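Local coordinates for protein ethylbenzene dehydrogenase alpha-subunit (Aromatoleum aromaticum, PDB 2IVF) that belongs to the molybdopterin oxidoreductase family and carries a molybdenum atom and an iron/sulfur cluster as the alpha-subunit of its enzyme, at residues Leu310-Val313 and Met314-Lys318; Arg429-Gly432 and Arg433-Ala436; Arg459-Phe462 and Leu463-Leu467; Glu407-Lys410 and Asp411-Pro414; Gln397-Thr400 and Val401-Leu405. One frame throughout, in Å; residues are numbered along the deposited sequence.

Contact 1: Leu310-Val313 and Met314-Lys318; sequences LSQV and MIDEK
Gln312 O accepts from Asp316 N at 2.8 Å, the shortest bond between the two halves of this helix end, and a nearly straight one (N-H...O 166°). The same two residues meet again through their side chains, which run alongside each other and point the same way, with OE1 of Gln312 3.6 Å from CB of Asp316. Gln312 is bent at its second torsion, and its amide plane stands 40° from the carboxylate of Asp316. A water bridges the two groups, accepting from Gln312 NE2 and donating to Asp316 OD2, each at 3.0 Å. Just beyond Asp316, helix 303-316 closes in a Schellman motif: Lys318 takes a positive phi and its N bonds back to Ile315 O at 2.9 Å. Glu317 N still bonds to Val313 O at 2.9 Å, and Glu317 runs alongside Val313, its carboxylate carbon CD 4.1 Å from Val313 CG1, while OE2 goes on to a salt bridge with Arg433. Met314, with CG beside its backbone N (chi1 -63°), sets that carbon 3.4 Å from Leu310 O. Ser311 bonds through OG to Trp307 O one turn back, and its side chain packs on helix 454-467.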
loop_
_atom_site.group_PDB
_atom_site.type_symbol
_atom_site.label_atom_id
_atom_site.label_comp_id
_atom_site.label_asym_id
_atom_site.label_seq_id
_atom_site.Cartn_x
_atom_site.Cartn_y
_atom_site.Cartn_z
ATOM N N LEU A 310 15.387 -16.303 24.385
ATOM C CA LEU A 310 14.691 -17.519 23.977
ATOM C C LEU A 310 15.661 -18.703 23.930
ATOM O O LEU A 310 15.323 -19.807 24.330
ATOM C CB LEU A 310 14.014 -17.356 22.618
ATOM C CG LEU A 310 12.517 -16.973 22.627
ATOM C CD1 LEU A 310 12.180 -15.773 23.521
ATOM C CD2 LEU A 310 11.978 -16.824 21.204
ATOM N N SER A 311 16.855 -18.479 23.393
ATOM C CA SER A 311 17.834 -19.541 23.305
ATOM C C SER A 311 18.283 -19.962 24.678
ATOM O O SER A 311 18.488 -21.149 24.925
ATOM C CB SER A 311 19.032 -19.082 22.507
ATOM O OG SER A 311 18.633 -18.691 21.207
ATOM N N GLN A 312 18.467 -18.988 25.582
ATOM C CA GLN A 312 18.864 -19.280 26.932
ATOM C C GLN A 312 17.815 -20.134 27.617
ATOM O O GLN A 312 18.144 -21.071 28.335
ATOM C CB GLN A 312 19.112 -18.003 27.726
ATOM C CG GLN A 312 19.855 -18.218 29.037
ATOM C CD GLN A 312 19.000 -18.672 30.221
ATOM O OE1 GLN A 312 19.548 -19.171 31.212
ATOM N NE2 GLN A 312 17.678 -18.526 30.124
ATOM N N VAL A 313 16.557 -19.837 27.356
ATOM C CA VAL A 313 15.456 -20.625 27.910
ATOM C C VAL A 313 15.529 -22.085 27.472
ATOM O O VAL A 313 15.487 -22.995 28.308
ATOM C CB VAL A 313 14.114 -20.003 27.582
ATOM C CG1 VAL A 313 12.935 -20.983 27.896
ATOM C CG2 VAL A 313 13.952 -18.711 28.328
ATOM N N MET A 314 15.658 -22.306 26.162
ATOM C CA MET A 314 15.700 -23.633 25.618
ATOM C C MET A 314 16.911 -24.389 26.084
ATOM O O MET A 314 16.835 -25.593 26.278
ATOM C CB MET A 314 15.706 -23.593 24.087
ATOM C CG MET A 314 14.474 -23.000 23.474
ATOM S SD MET A 314 14.430 -23.243 21.680
ATOM C CE MET A 314 15.227 -21.758 21.124
ATOM N N ILE A 315 18.036 -23.709 26.249
ATOM C CA ILE A 315 19.229 -24.406 26.739
ATOM C C ILE A 315 19.063 -24.712 28.227
ATOM O O ILE A 315 19.192 -25.865 28.643
ATOM C CB ILE A 315 20.518 -23.626 26.386
ATOM C CG1 ILE A 315 20.728 -23.700 24.857
ATOM C CG2 ILE A 315 21.753 -24.154 27.174
ATOM C CD1 ILE A 315 21.840 -22.835 24.341
ATOM N N ASP A 316 18.736 -23.705 29.022
ATOM C CA ASP A 316 18.654 -23.875 30.462
ATOM C C ASP A 316 17.596 -24.918 30.885
ATOM O O ASP A 316 17.796 -25.676 31.837
ATOM C CB ASP A 316 18.328 -22.522 31.075
ATOM C CG ASP A 316 18.522 -22.486 32.566
ATOM O OD1 ASP A 316 19.521 -23.042 33.059
ATOM O OD2 ASP A 316 17.681 -21.866 33.244
ATOM N N GLU A 317 16.482 -24.946 30.182
ATOM C CA GLU A 317 15.411 -25.880 30.444
ATOM C C GLU A 317 15.581 -27.187 29.647
ATOM O O GLU A 317 14.764 -28.056 29.748
ATOM C CB GLU A 317 14.050 -25.215 30.164
ATOM C CG GLU A 317 13.801 -24.006 31.045
ATOM C CD GLU A 317 12.378 -23.496 31.027
ATOM O OE1 GLU A 317 11.560 -23.995 30.248
ATOM O OE2 GLU A 317 12.057 -22.590 31.835
ATOM N N LYS A 318 16.670 -27.335 28.901
ATOM C CA LYS A 318 16.970 -28.574 28.163
ATOM C C LYS A 318 15.840 -28.959 27.193
ATOM O O LYS A 318 15.423 -30.126 27.112
ATOM C CB LYS A 318 17.294 -29.730 29.138
ATOM C CG LYS A 318 18.402 -29.376 30.148
ATOM C CD LYS A 318 18.901 -30.577 30.941
ATOM C CE LYS A 318 20.220 -30.261 31.695
ATOM N NZ LYS A 318 20.925 -31.498 32.291
HETATM O O HOH W 1 15.816 -19.917 31.963
#

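Contact 2: Arg429-Gly432 and Arg433-Ala436; sequences RELG and RKVA
One face of the Arg433 guanidinium is covered by the aliphatic arm of Arg429: Arg429 CG stands 3.8 Å above the plane, displaced toward the rim, and Arg429 CD is 3.8 Å from Arg433 NH2. The two arginines run alongside each other, their guanidinium planes turned 44° apart, and each is claimed by its own carboxylate, Arg433 NH2 by Glu317 and Arg429 NH2 by Glu415. These separate carboxylates probably offset the like charges of the two arginines. Arg433 gets there because its CG sits beside the backbone N (chi1 -65°), 3.3 Å from Arg429 O, with the chain extended from there to NE. The third flat group is the Glu430 carboxylate, whose OE2 is met on its anti side, 30° out of plane, by Lys434 NZ at 2.7 Å. This i to i+4 salt bridge is one link in a chain of charges, for NZ also pairs with Glu277 and OE2 with Arg279 of the beta-subunit. Beneath the side chains, Val435 N bonds to Leu431 O at 2.9 Å, whereas Ala436 N to Gly432 O, at 3.4 Å, is weak. Helix 425-437 thus shows three kinds of surroundings: Leu431 and Val435 pack on strands 294-296 and 249-253 of the parallel sheet, Val435 and Ala436 meet helix 303-316, and Glu430 and Lys434 reach the beta-subunit.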
loop_
_atom_site.group_PDB
_atom_site.type_symbol
_atom_site.label_atom_id
_atom_site.label_comp_id
_atom_site.label_asym_id
_atom_site.label_seq_id
_atom_site.Cartn_x
_atom_site.Cartn_y
_atom_site.Cartn_z
ATOM N N ARG A 429 9.968 -16.214 28.359
ATOM C CA ARG A 429 9.925 -17.610 28.802
ATOM C C ARG A 429 8.854 -18.392 28.050
ATOM O O ARG A 429 9.115 -19.511 27.594
ATOM C CB ARG A 429 9.734 -17.709 30.310
ATOM C CG ARG A 429 10.275 -19.020 30.889
ATOM C CD ARG A 429 10.522 -18.958 32.361
ATOM N NE ARG A 429 11.822 -18.434 32.757
ATOM C CZ ARG A 429 12.005 -17.498 33.693
ATOM N NH1 ARG A 429 10.978 -16.910 34.325
ATOM N NH2 ARG A 429 13.242 -17.126 33.990
ATOM N N GLU A 430 7.661 -17.806 27.888
ATOM C CA GLU A 430 6.604 -18.466 27.120
ATOM C C GLU A 430 7.003 -18.801 25.684
ATOM O O GLU A 430 6.777 -19.913 25.212
ATOM C CB GLU A 430 5.349 -17.609 27.055
ATOM C CG GLU A 430 4.191 -18.290 26.327
ATOM C CD GLU A 430 2.939 -17.410 26.319
ATOM O OE1 GLU A 430 2.720 -16.719 27.338
ATOM O OE2 GLU A 430 2.240 -17.427 25.297
ATOM N N LEU A 431 7.566 -17.822 24.987
ATOM C CA LEU A 431 7.982 -18.024 23.628
ATOM C C LEU A 431 9.220 -18.914 23.483
ATOM O O LEU A 431 9.342 -19.635 22.477
ATOM C CB LEU A 431 8.146 -16.692 22.897
ATOM C CG LEU A 431 6.809 -15.967 22.645
ATOM C CD1 LEU A 431 6.974 -14.490 22.125
ATOM C CD2 LEU A 431 5.872 -16.787 21.693
ATOM N N GLY A 432 10.128 -18.870 24.457
ATOM C CA GLY A 432 11.241 -19.831 24.515
ATOM C C GLY A 432 10.738 -21.250 24.462
ATOM O O GLY A 432 11.213 -22.087 23.676
ATOM N N ARG A 433 9.746 -21.523 25.304
ATOM C CA ARG A 433 9.212 -22.848 25.442
ATOM C C ARG A 433 8.429 -23.245 24.201
ATOM O O ARG A 433 8.491 -24.409 23.770
ATOM C CB ARG A 433 8.351 -22.952 26.716
ATOM C CG ARG A 433 9.186 -22.759 27.968
ATOM C CD ARG A 433 8.345 -22.600 29.194
ATOM N NE ARG A 433 9.155 -22.682 30.406
ATOM C CZ ARG A 433 8.664 -22.546 31.631
ATOM N NH1 ARG A 433 7.369 -22.262 31.817
ATOM N NH2 ARG A 433 9.486 -22.642 32.670
ATOM N N LYS A 434 7.715 -22.294 23.606
ATOM C CA LYS A 434 6.905 -22.591 22.454
ATOM C C LYS A 434 7.721 -22.849 21.221
ATOM O O LYS A 434 7.397 -23.738 20.460
ATOM C CB LYS A 434 5.904 -21.481 22.176
ATOM C CG LYS A 434 4.795 -21.487 23.193
ATOM C CD LYS A 434 3.765 -20.422 23.000
ATOM C CE LYS A 434 2.531 -20.678 23.891
ATOM N NZ LYS A 434 1.577 -19.559 23.785
ATOM N N VAL A 435 8.748 -22.038 21.003
ATOM C CA VAL A 435 9.621 -22.234 19.847
ATOM C C VAL A 435 10.233 -23.649 19.866
ATOM O O VAL A 435 10.375 -24.294 18.826
ATOM C CB VAL A 435 10.745 -21.168 19.832
ATOM C CG1 VAL A 435 11.758 -21.474 18.762
ATOM C CG2 VAL A 435 10.139 -19.771 19.553
ATOM N N ALA A 436 10.627 -24.112 21.039
ATOM C CA ALA A 436 11.237 -25.454 21.176
ATOM C C ALA A 436 10.296 -26.575 20.837
ATOM O O ALA A 436 10.747 -27.660 20.505
ATOM C CB ALA A 436 11.787 -25.665 22.574
#

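Contact 3: Arg459-Phe462 and Leu463-Leu467; sequences RSLF and LAMAL
Leu461 and Met465 make the tight part of this helical turn. CD2 of the leucine lies 3.7 Å from CG of the methionine, the two chains crossing obliquely, and the same CG is 3.3 Å from Leu461 O. Met465 is folded rather than extended: with CG beside the backbone N and the chain bent at chi2 (-57°) and chi3, its CE curls back to 4.1 Å from Leu461 CD2. Beneath them the backbone keeps its helical bonds, Met465 N to Leu461 O at 3.0 Å and Ala466 N to Phe462 O at 2.8 Å. Leu463 N bonds to Arg459 O at 2.9 Å and adds a weak bond to Ser460 O. In the looser part, side chains spread from the turn instead of meeting across it. It is not a solvent side, since every touching residue is buried: Arg459 extends to the carbonyls of Phe814, Glu826 and Ser827, and Phe462 meets Phe232 edge-to-face. Leu461, Phe462 and Met465 rest on strand 440-444, while Leu461 and Ala464 touch Trp307. This buried stretch of helix, packed between strand 440-444 of the parallel sheet and helix 303-316, is consistent with the layered alpha/beta architecture of the molybdopterin oxidoreductase family.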
loop_
_atom_site.group_PDB
_atom_site.type_symbol
_atom_site.label_atom_id
_atom_site.label_comp_id
_atom_site.label_asym_id
_atom_site.label_seq_id
_atom_site.Cartn_x
_atom_site.Cartn_y
_atom_site.Cartn_z
ATOM N N ARG A 459 21.286 -13.425 13.272
ATOM C CA ARG A 459 22.016 -14.574 13.795
ATOM C C ARG A 459 21.358 -15.136 15.062
ATOM O O ARG A 459 21.304 -16.350 15.292
ATOM C CB ARG A 459 23.460 -14.178 14.054
ATOM C CG ARG A 459 24.200 -13.916 12.799
ATOM C CD ARG A 459 25.581 -13.332 13.108
ATOM N NE ARG A 459 26.423 -14.273 13.855
ATOM C CZ ARG A 459 27.458 -13.935 14.593
ATOM N NH1 ARG A 459 27.815 -12.669 14.704
ATOM N NH2 ARG A 459 28.153 -14.867 15.197
ATOM N N SER A 460 20.836 -14.243 15.888
ATOM C CA SER A 460 20.266 -14.645 17.158
ATOM C C SER A 460 18.963 -15.386 16.918
ATOM O O SER A 460 18.693 -16.389 17.555
ATOM C CB SER A 460 20.068 -13.421 18.057
ATOM O OG SER A 460 21.268 -12.767 18.293
ATOM N N LEU A 461 18.157 -14.900 15.979
ATOM C CA LEU A 461 16.925 -15.620 15.591
ATOM C C LEU A 461 17.281 -16.982 15.016
ATOM O O LEU A 461 16.710 -17.996 15.406
ATOM C CB LEU A 461 16.105 -14.808 14.570
ATOM C CG LEU A 461 14.775 -15.373 14.032
ATOM C CD1 LEU A 461 13.843 -14.206 13.521
ATOM C CD2 LEU A 461 15.019 -16.396 12.902
ATOM N N PHE A 462 18.263 -17.054 14.122
ATOM C CA PHE A 462 18.657 -18.368 13.619
ATOM C C PHE A 462 19.199 -19.323 14.663
ATOM O O PHE A 462 19.026 -20.540 14.536
ATOM C CB PHE A 462 19.609 -18.211 12.428
ATOM C CG PHE A 462 18.955 -17.573 11.266
ATOM C CD1 PHE A 462 17.756 -18.072 10.825
ATOM C CD2 PHE A 462 19.493 -16.472 10.619
ATOM C CE1 PHE A 462 17.070 -17.489 9.735
ATOM C CE2 PHE A 462 18.805 -15.903 9.529
ATOM C CZ PHE A 462 17.592 -16.395 9.123
ATOM N N LEU A 463 19.811 -18.802 15.721
ATOM C CA LEU A 463 20.286 -19.642 16.817
ATOM C C LEU A 463 19.112 -20.289 17.522
ATOM O O LEU A 463 19.138 -21.461 17.799
ATOM C CB LEU A 463 21.156 -18.823 17.797
ATOM C CG LEU A 463 21.596 -19.585 19.045
ATOM C CD1 LEU A 463 22.424 -20.849 18.657
ATOM C CD2 LEU A 463 22.379 -18.647 20.001
ATOM N N ALA A 464 18.039 -19.528 17.734
ATOM C CA ALA A 464 16.813 -20.086 18.326
ATOM C C ALA A 464 16.162 -21.130 17.416
ATOM O O ALA A 464 15.618 -22.147 17.893
ATOM C CB ALA A 464 15.817 -18.930 18.659
ATOM N N MET A 465 16.160 -20.857 16.110
ATOM C CA MET A 465 15.655 -21.817 15.133
ATOM C C MET A 465 16.517 -23.073 15.131
ATOM O O MET A 465 16.004 -24.160 15.039
ATOM C CB MET A 465 15.566 -21.213 13.740
ATOM C CG MET A 465 14.681 -20.004 13.689
ATOM S SD MET A 465 12.970 -20.405 14.287
ATOM C CE MET A 465 12.496 -18.832 15.006
ATOM N N ALA A 466 17.824 -22.935 15.207
ATOM C CA ALA A 466 18.709 -24.101 15.310
ATOM C C ALA A 466 18.425 -24.977 16.536
ATOM O O ALA A 466 18.379 -26.234 16.471
ATOM C CB ALA A 466 20.177 -23.629 15.371
ATOM N N LEU A 467 18.336 -24.303 17.677
ATOM C CA LEU A 467 18.188 -24.970 18.950
ATOM C C LEU A 467 16.856 -25.701 18.976
ATOM O O LEU A 467 16.749 -26.688 19.633
ATOM C CB LEU A 467 18.263 -23.976 20.105
ATOM C CG LEU A 467 19.657 -23.445 20.389
ATOM C CD1 LEU A 467 19.545 -22.185 21.302
ATOM C CD2 LEU A 467 20.588 -24.549 20.977
#

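Contact 4: Glu407-Lys410 and Asp411-Pro414; sequences EHLK and DYTP
His408 and Tyr412 form the aromatic part of this turn. Their rings are oblique to one another, centroids 5.4 Å apart and planes at 54°, and CE2 of the tyrosine comes over one face of the imidazole, 3.9 Å from CE1. At the tyrosine edge lies His408 O, 3.6 Å from CD2. The polar ends of both rings are turned to the same distant segment, His408 NE2 bonding to Pro829 O and Tyr412 OH to His831 N, which probably holds both rings in place. Apolar packing is slighter: Leu409 crosses Tyr412 at about a right angle, CD2 4.1 Å from CB. The backbone bonds are of the i to i+3 kind. Asp411 N reaches His408 O at 3.2 Å, and Tyr412 N reaches Leu409 O at 2.9 Å from well above the carbonyl plane (67° out of it), as expected of so tight a turn. Solvent supplies another group, since two waters donate to Asp411 OD2. The water oxygen 2.6 Å from Asp411 OD2 also makes a weak bond to His408 O; the other water oxygen, 3.1 Å from Asp411 OD2, donates to Glu407 O. Thr413 then takes the N-cap position of helix 414-421, its OG1 making a weak bond to Lys416 N, with Pro414 following. A 3-10-like turn followed by a threonine N-cap thus makes the short connection between helices 401-408 and 414-421.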
loop_
_atom_site.group_PDB
_atom_site.type_symbol
_atom_site.label_atom_id
_atom_site.label_comp_id
_atom_site.label_asym_id
_atom_site.label_seq_id
_atom_site.Cartn_x
_atom_site.Cartn_y
_atom_site.Cartn_z
ATOM N N GLU A 407 28.028 -20.095 28.461
ATOM C CA GLU A 407 28.602 -18.999 29.254
ATOM C C GLU A 407 28.001 -17.648 28.822
ATOM O O GLU A 407 27.565 -16.848 29.636
ATOM C CB GLU A 407 30.138 -19.013 29.124
ATOM C CG GLU A 407 30.889 -17.816 29.713
ATOM C CD GLU A 407 32.432 -17.874 29.480
ATOM O OE1 GLU A 407 32.962 -17.078 28.647
ATOM O OE2 GLU A 407 33.121 -18.702 30.133
ATOM N N HIS A 408 28.002 -17.409 27.520
ATOM C CA HIS A 408 27.640 -16.139 26.947
ATOM C C HIS A 408 26.164 -15.818 27.264
ATOM O O HIS A 408 25.821 -14.677 27.575
ATOM C CB HIS A 408 27.873 -16.257 25.446
ATOM C CG HIS A 408 27.372 -15.101 24.644
ATOM N ND1 HIS A 408 27.880 -13.832 24.777
ATOM C CD2 HIS A 408 26.464 -15.043 23.645
ATOM C CE1 HIS A 408 27.268 -13.031 23.922
ATOM N NE2 HIS A 408 26.415 -13.743 23.211
ATOM N N LEU A 409 25.321 -16.848 27.214
ATOM C CA LEU A 409 23.898 -16.671 27.436
ATOM C C LEU A 409 23.596 -16.437 28.921
ATOM O O LEU A 409 22.445 -16.129 29.263
ATOM C CB LEU A 409 23.100 -17.885 26.932
ATOM C CG LEU A 409 22.993 -17.989 25.406
ATOM C CD1 LEU A 409 22.347 -19.302 25.003
ATOM C CD2 LEU A 409 22.223 -16.789 24.792
ATOM N N LYS A 410 24.595 -16.532 29.796
ATOM C CA LYS A 410 24.385 -16.081 31.182
ATOM C C LYS A 410 24.006 -14.583 31.290
ATOM O O LYS A 410 23.431 -14.144 32.284
ATOM C CB LYS A 410 25.587 -16.412 32.051
ATOM C CG LYS A 410 25.701 -17.924 32.241
ATOM C CD LYS A 410 26.810 -18.337 33.171
ATOM C CE LYS A 410 26.835 -19.858 33.314
ATOM N NZ LYS A 410 28.028 -20.294 34.110
ATOM N N ASP A 411 24.335 -13.817 30.265
ATOM C CA ASP A 411 24.004 -12.408 30.193
ATOM C C ASP A 411 22.622 -12.204 29.556
ATOM O O ASP A 411 22.172 -11.069 29.455
ATOM C CB ASP A 411 25.128 -11.654 29.429
ATOM C CG ASP A 411 26.453 -11.611 30.221
ATOM O OD1 ASP A 411 26.419 -11.716 31.478
ATOM O OD2 ASP A 411 27.535 -11.510 29.596
ATOM N N TYR A 412 21.947 -13.295 29.161
ATOM C CA TYR A 412 20.685 -13.256 28.442
ATOM C C TYR A 412 19.680 -14.199 29.099
ATOM O O TYR A 412 18.851 -14.793 28.443
ATOM C CB TYR A 412 20.880 -13.596 26.943
ATOM C CG TYR A 412 21.757 -12.601 26.252
ATOM C CD1 TYR A 412 21.218 -11.423 25.731
ATOM C CD2 TYR A 412 23.141 -12.792 26.161
ATOM C CE1 TYR A 412 22.031 -10.458 25.158
ATOM C CE2 TYR A 412 23.961 -11.843 25.543
ATOM C CZ TYR A 412 23.388 -10.684 25.050
ATOM O OH TYR A 412 24.177 -9.712 24.482
ATOM N N THR A 413 19.752 -14.333 30.412
ATOM C CA THR A 413 18.662 -14.967 31.124
ATOM C C THR A 413 17.430 -14.102 30.813
ATOM O O THR A 413 17.549 -12.950 30.402
ATOM C CB THR A 413 18.935 -15.003 32.636
ATOM O OG1 THR A 413 19.010 -13.647 33.126
ATOM C CG2 THR A 413 20.267 -15.765 32.926
ATOM N N PRO A 414 16.243 -14.656 30.950
ATOM C CA PRO A 414 15.080 -13.834 30.624
ATOM C C PRO A 414 14.993 -12.497 31.355
ATOM O O PRO A 414 14.593 -11.506 30.774
ATOM C CB PRO A 414 13.910 -14.741 31.001
ATOM C CG PRO A 414 14.437 -16.102 30.851
ATOM C CD PRO A 414 15.860 -16.023 31.323
HETATM O O HOH W 2 29.014 -14.131 30.470
HETATM O O HOH W 3 27.584 -11.931 27.048
#

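Contact 5: Gln397-Thr400 and Val401-Leu405; sequences QVRT and VFEGL
An N-cap joins strand 395-400, the middle strand of a three-stranded antiparallel sheet, directly to helix 401-408. The two short axes stand nearly perpendicular, at 82°. Thr400 makes the turn: its OG1, placed between the backbone N and the carbonyl carbon, accepts from Glu403 N at 2.9 Å (N-H...O 150°) and is also bonded to Leu382 O, so that two partners grip the hydroxyl. Its carbonyl oxygen meanwhile receives Gly404 N at 3.2 Å, the first regular bond of the helix. Arg399 comes across from the strand with its chain extended from CG to NE and lays one guanidinium face over the glycine, Gly404 CA standing 3.3 Å above the plane toward the rim; NE is 3.6 Å from that carbon. Arg399 CD lies 3.7 Å from Glu403 CG, the chains crossing at about a right angle. The charges do not pair there: Arg399 NH1 and Glu403 OE2 are 5.8 Å apart. Instead Glu403 OE1 goes to Gly384 N and Arg406 NH1, and Arg399 NH1 has a long, weak ion pair with Glu407. Bound this way on both its hydroxyl and its carbonyl, Thr400 is the textbook threonine N-cap at a strand-to-helix junction.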
loop_
_atom_site.group_PDB
_atom_site.type_symbol
_atom_site.label_atom_id
_atom_site.label_comp_id
_atom_site.label_asym_id
_atom_site.label_seq_id
_atom_site.Cartn_x
_atom_site.Cartn_y
_atom_site.Cartn_z
ATOM N N GLN A 397 43.198 -26.525 26.546
ATOM C CA GLN A 397 41.789 -26.697 26.799
ATOM C C GLN A 397 41.047 -26.327 25.515
ATOM O O GLN A 397 41.398 -25.344 24.856
ATOM C CB GLN A 397 41.305 -25.743 27.903
ATOM C CG GLN A 397 41.479 -26.200 29.360
ATOM C CD GLN A 397 40.496 -25.462 30.277
ATOM O OE1 GLN A 397 39.372 -25.122 29.862
ATOM N NE2 GLN A 397 40.904 -25.207 31.503
ATOM N N VAL A 398 40.034 -27.113 25.179
ATOM C CA VAL A 398 39.145 -26.810 24.077
ATOM C C VAL A 398 37.741 -27.039 24.582
ATOM O O VAL A 398 37.536 -27.848 25.496
ATOM C CB VAL A 398 39.424 -27.678 22.839
ATOM C CG1 VAL A 398 40.869 -27.460 22.345
ATOM C CG2 VAL A 398 39.157 -29.155 23.130
ATOM N N ARG A 399 36.785 -26.312 24.012
ATOM C CA ARG A 399 35.397 -26.508 24.341
ATOM C C ARG A 399 34.579 -26.273 23.100
ATOM O O ARG A 399 35.031 -25.634 22.172
ATOM C CB ARG A 399 34.971 -25.579 25.474
ATOM C CG ARG A 399 34.787 -24.131 25.073
ATOM C CD ARG A 399 34.439 -23.264 26.273
ATOM N NE ARG A 399 34.341 -21.841 25.924
ATOM C CZ ARG A 399 34.288 -20.842 26.810
ATOM N NH1 ARG A 399 34.295 -21.071 28.118
ATOM N NH2 ARG A 399 34.223 -19.596 26.386
ATOM N N THR A 400 33.359 -26.774 23.109
ATOM C CA THR A 400 32.475 -26.617 21.990
ATOM C C THR A 400 31.989 -25.175 21.933
ATOM O O THR A 400 31.976 -24.479 22.953
ATOM C CB THR A 400 31.248 -27.541 22.131
ATOM O OG1 THR A 400 30.492 -27.178 23.286
ATOM C CG2 THR A 400 31.672 -29.003 22.229
ATOM N N VAL A 401 31.579 -24.737 20.743
ATOM C CA VAL A 401 30.934 -23.473 20.611
ATOM C C VAL A 401 29.772 -23.405 21.591
ATOM O O VAL A 401 29.591 -22.392 22.264
ATOM C CB VAL A 401 30.396 -23.253 19.199
ATOM C CG1 VAL A 401 29.472 -22.021 19.165
ATOM C CG2 VAL A 401 31.580 -23.132 18.207
ATOM N N PHE A 402 29.003 -24.491 21.655
ATOM C CA PHE A 402 27.875 -24.604 22.590
ATOM C C PHE A 402 28.240 -24.256 24.041
ATOM O O PHE A 402 27.464 -23.568 24.733
ATOM C CB PHE A 402 27.290 -26.022 22.550
ATOM C CG PHE A 402 26.015 -26.173 23.335
ATOM C CD1 PHE A 402 24.800 -25.880 22.753
ATOM C CD2 PHE A 402 26.041 -26.603 24.659
ATOM C CE1 PHE A 402 23.611 -26.029 23.455
ATOM C CE2 PHE A 402 24.843 -26.750 25.367
ATOM C CZ PHE A 402 23.649 -26.470 24.762
ATOM N N GLU A 403 29.379 -24.772 24.493
ATOM C CA GLU A 403 29.859 -24.513 25.857
ATOM C C GLU A 403 30.199 -23.030 26.032
ATOM O O GLU A 403 29.891 -22.443 27.078
ATOM C CB GLU A 403 31.043 -25.413 26.201
ATOM C CG GLU A 403 31.560 -25.233 27.629
ATOM C CD GLU A 403 30.658 -25.798 28.732
ATOM O OE1 GLU A 403 29.724 -26.586 28.470
ATOM O OE2 GLU A 403 30.921 -25.442 29.901
ATOM N N GLY A 404 30.781 -22.406 25.009
ATOM C CA GLY A 404 30.983 -20.962 25.020
ATOM C C GLY A 404 29.645 -20.235 25.060
ATOM O O GLY A 404 29.439 -19.285 25.806
ATOM N N LEU A 405 28.727 -20.681 24.238
ATOM C CA LEU A 405 27.423 -20.080 24.221
ATOM C C LEU A 405 26.704 -20.164 25.557
ATOM O O LEU A 405 25.980 -19.212 25.921
ATOM C CB LEU A 405 26.591 -20.742 23.155
ATOM C CG LEU A 405 25.238 -20.137 22.884
ATOM C CD1 LEU A 405 25.330 -18.671 22.388
ATOM C CD2 LEU A 405 24.563 -21.029 21.828
#

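In the fold
All five contacts are local and follow one another in series, neither nesting nor crossing: along the chain come contact 1, then 5, 4, 2 and 3. None closes a long loop, yet together they bring distant parts of the sequence side by side. Helix 303-316, holding contact 1, touches the other four. Contacts 5 and 4 share helix 401-408 and meet through the long, weak ion pair of Arg399 and Glu407, joining the small antiparallel sheet to the helices. Contact 1 joins contact 2 by Glu317 and Arg433, and contact 3 by Ser311 and Met314. Contacts 3 and 5 touch through Leu463 and Leu405, whereas contacts 2 and 5 stay about 12 Å apart at their nearest atoms.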